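Local coordinates for HspA (PDB 6EWN), which is a cyanobacterial small heat shock protein that probably binds unfolding proteins as a chaperone, seen here through its alpha-crystallin domain in 2 M urea, at residues Val38-Arg44 and Tyr62-Val68. Residues are numbered along the deposited sequence; the frame is centred on the assembly and turned at random.
Sequences VSISGER and YGKFQRV. With URE (urea), chain D.
Arg44 swings its CG opposite the backbone N (chi1 -154°) and bends further out at chi3, which lays it alongside Tyr62, whose CG lies anti to the carbonyl carbon (chi1 -60°). The two side chains point the same way, guanidinium and ring planes 61° apart, and Arg44 NH2 meets the ring edge at Tyr62 CD2, 3.1 Å away, rather than stacking on its face. Urea lies over one face of the guanidinium, offset toward the rim, its N1 3.0 Å from Arg44 NH2 and also close to the Tyr62 edge.

Further along, Phe65 leans across Gly42: its CE1 is 3.2 Å from Gly42 N, and Gly42 O sits over one ring face, offset toward the rim. Ile40 CG2 touches Phe65 CD1 at 3.8 Å and packs beside CB of Arg67. With an alanine in place of Phe65, the cover over Gly42 would probably be lost and Ile40 CG2 left without its aromatic neighbour.

The antiparallel segments share a single hydrogen-bonded pair, in which Arg67 N donates to Ile40 O at 2.8 Å; the return bond, Ile40 N to Arg67 O, is modelled at 2.4 Å, too short to be relied on. Strand 38-42 also pairs with strand 29-33 of the alpha-crystallin domain. Toward Arg44 the register continues through CA-H...O contacts such as Lys64 CA to Gly42 O (2.9 Å), a weak join consistent with early denaturation.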
loop_
_atom_site.group_PDB
_atom_site.type_symbol
_atom_site.label_atom_id
_atom_site.label_comp_id
_atom_site.label_asym_id
_atom_site.label_seq_id
_atom_site.Cartn_x
_atom_site.Cartn_y
_atom_site.Cartn_z
ATOM N N VAL A 38 -5.011 5.721 8.237
ATOM C CA VAL A 38 -3.859 5.183 7.530
ATOM C C VAL A 38 -3.998 5.545 6.050
ATOM O O VAL A 38 -5.052 5.317 5.452
ATOM C CB VAL A 38 -3.782 3.659 7.744
ATOM C CG1 VAL A 38 -2.359 3.081 7.574
ATOM C CG2 VAL A 38 -4.331 3.295 9.153
ATOM N N SER A 39 -2.957 6.138 5.456
ATOM C CA SER A 39 -3.044 6.678 4.113
ATOM C C SER A 39 -2.318 5.779 3.126
ATOM O O SER A 39 -1.202 5.326 3.389
ATOM C CB SER A 39 -2.448 8.092 4.078
ATOM O OG SER A 39 -2.730 8.802 2.884
ATOM N N ILE A 40 -2.942 5.563 1.951
ATOM C CA ILE A 40 -2.286 4.945 0.781
ATOM C C ILE A 40 -1.936 6.016 -0.257
ATOM O O ILE A 40 -2.742 6.909 -0.558
ATOM C CB ILE A 40 -3.164 3.831 0.165
ATOM C CG1 ILE A 40 -2.684 2.457 0.613
ATOM C CG2 ILE A 40 -3.186 3.900 -1.395
ATOM C CD1 ILE A 40 -2.691 1.401 -0.436
ATOM N N SER A 41 -0.728 5.919 -0.819
ATOM C CA SER A 41 -0.177 6.976 -1.670
ATOM C C SER A 41 1.141 6.511 -2.258
ATOM O O SER A 41 1.979 5.974 -1.522
ATOM C CB SER A 41 -0.032 8.338 -0.918
ATOM O OG SER A 41 0.300 8.320 0.466
ATOM N N GLY A 42 1.311 6.677 -3.579
ATOM C CA GLY A 42 2.484 6.164 -4.278
ATOM C C GLY A 42 2.420 6.530 -5.742
ATOM O O GLY A 42 1.433 7.093 -6.211
ATOM N N GLU A 43 3.521 6.229 -6.449
ATOM C CA GLU A 43 3.645 6.359 -7.907
ATOM C C GLU A 43 4.864 5.656 -8.495
ATOM O O GLU A 43 6.001 5.912 -8.091
ATOM C CB GLU A 43 3.718 7.821 -8.334
ATOM C CG GLU A 43 3.083 8.037 -9.666
ATOM C CD GLU A 43 2.996 9.458 -10.033
ATOM O OE1 GLU A 43 3.876 9.866 -10.810
ATOM O OE2 GLU A 43 2.037 10.135 -9.559
ATOM N N ARG A 44 4.645 4.830 -9.520
ATOM C CA ARG A 44 5.749 4.175 -10.220
ATOM C C ARG A 44 6.401 5.131 -11.215
ATOM O O ARG A 44 5.756 5.567 -12.175
ATOM C CB ARG A 44 5.261 2.925 -10.950
ATOM C CG ARG A 44 6.329 1.921 -11.146
ATOM C CD ARG A 44 5.742 0.540 -11.174
ATOM N NE ARG A 44 4.846 0.272 -12.305
ATOM C CZ ARG A 44 5.134 -0.552 -13.303
ATOM N NH1 ARG A 44 6.300 -1.180 -13.342
ATOM N NH2 ARG A 44 4.262 -0.733 -14.273
ATOM N N TYR A 62 0.107 3.184 -14.834
ATOM C CA TYR A 62 0.024 3.316 -13.397
ATOM C C TYR A 62 0.441 4.721 -12.992
ATOM O O TYR A 62 1.251 5.364 -13.669
ATOM C CB TYR A 62 0.903 2.302 -12.704
ATOM C CG TYR A 62 0.546 0.909 -13.034
ATOM C CD1 TYR A 62 -0.635 0.358 -12.582
ATOM C CD2 TYR A 62 1.365 0.143 -13.804
ATOM C CE1 TYR A 62 -0.988 -0.944 -12.899
ATOM C CE2 TYR A 62 1.047 -1.142 -14.121
ATOM C CZ TYR A 62 -0.143 -1.683 -13.651
ATOM O OH TYR A 62 -0.516 -2.971 -13.940
ATOM N N GLY A 63 -0.116 5.172 -11.869
ATOM C CA GLY A 63 0.117 6.490 -11.332
ATOM C C GLY A 63 -0.064 6.522 -9.831
ATOM O O GLY A 63 0.443 5.628 -9.171
ATOM N N LYS A 64 -0.779 7.535 -9.308
ATOM C CA LYS A 64 -0.827 7.892 -7.891
ATOM C C LYS A 64 -2.228 7.748 -7.318
ATOM O O LYS A 64 -3.221 7.800 -8.040
ATOM C CB LYS A 64 -0.369 9.329 -7.657
ATOM C CG LYS A 64 -0.796 9.899 -6.294
ATOM C CD LYS A 64 -0.433 11.325 -6.102
ATOM C CE LYS A 64 -0.841 12.120 -7.282
ATOM N NZ LYS A 64 -0.879 13.566 -7.099
ATOM N N PHE A 65 -2.295 7.607 -5.995
ATOM C CA PHE A 65 -3.493 7.132 -5.336
ATOM C C PHE A 65 -3.473 7.616 -3.900
ATOM O O PHE A 65 -2.501 7.360 -3.193
ATOM C CB PHE A 65 -3.573 5.606 -5.365
ATOM C CG PHE A 65 -2.245 4.927 -5.637
ATOM C CD1 PHE A 65 -1.305 4.778 -4.627
ATOM C CD2 PHE A 65 -1.947 4.440 -6.890
ATOM C CE1 PHE A 65 -0.124 4.177 -4.866
ATOM C CE2 PHE A 65 -0.765 3.816 -7.125
ATOM C CZ PHE A 65 0.148 3.678 -6.109
ATOM N N GLN A 66 -4.553 8.270 -3.468
ATOM C CA GLN A 66 -4.651 8.880 -2.145
ATOM C C GLN A 66 -5.793 8.207 -1.386
ATOM O O GLN A 66 -6.882 8.788 -1.198
ATOM C CB GLN A 66 -4.849 10.394 -2.242
ATOM C CG GLN A 66 -3.630 11.201 -1.999
ATOM C CD GLN A 66 -4.004 12.570 -1.529
ATOM O OE1 GLN A 66 -3.983 13.525 -2.286
ATOM N NE2 GLN A 66 -4.340 12.682 -0.262
ATOM N N ARG A 67 -5.534 6.975 -0.945
ATOM C CA ARG A 67 -6.501 6.132 -0.257
ATOM C C ARG A 67 -6.205 6.181 1.221
ATOM O O ARG A 67 -5.105 6.526 1.645
ATOM C CB ARG A 67 -6.430 4.683 -0.752
ATOM C CG ARG A 67 -7.722 3.943 -0.803
ATOM C CD ARG A 67 -7.563 2.496 -1.412
ATOM N NE ARG A 67 -8.692 2.149 -2.306
ATOM C CZ ARG A 67 -9.595 1.186 -2.117
ATOM N NH1 ARG A 67 -9.545 0.347 -1.093
ATOM N NH2 ARG A 67 -10.544 1.008 -2.991
ATOM N N VAL A 68 -7.196 5.816 2.008
ATOM C CA VAL A 68 -7.000 5.809 3.438
ATOM C C VAL A 68 -7.599 4.533 4.036
ATOM O O VAL A 68 -6.923 3.497 4.119
ATOM C CB VAL A 68 -7.618 7.090 4.031
ATOM C CG1 VAL A 68 -6.894 7.507 5.222
ATOM C CG2 VAL A 68 -7.585 8.207 3.029
HETATM C C URE D . 4.529 2.021 -15.790
HETATM O O URE D . 5.237 2.671 -15.139
HETATM N N1 URE D . 3.162 1.874 -15.409
HETATM N N2 URE D . 4.988 1.408 -17.014
#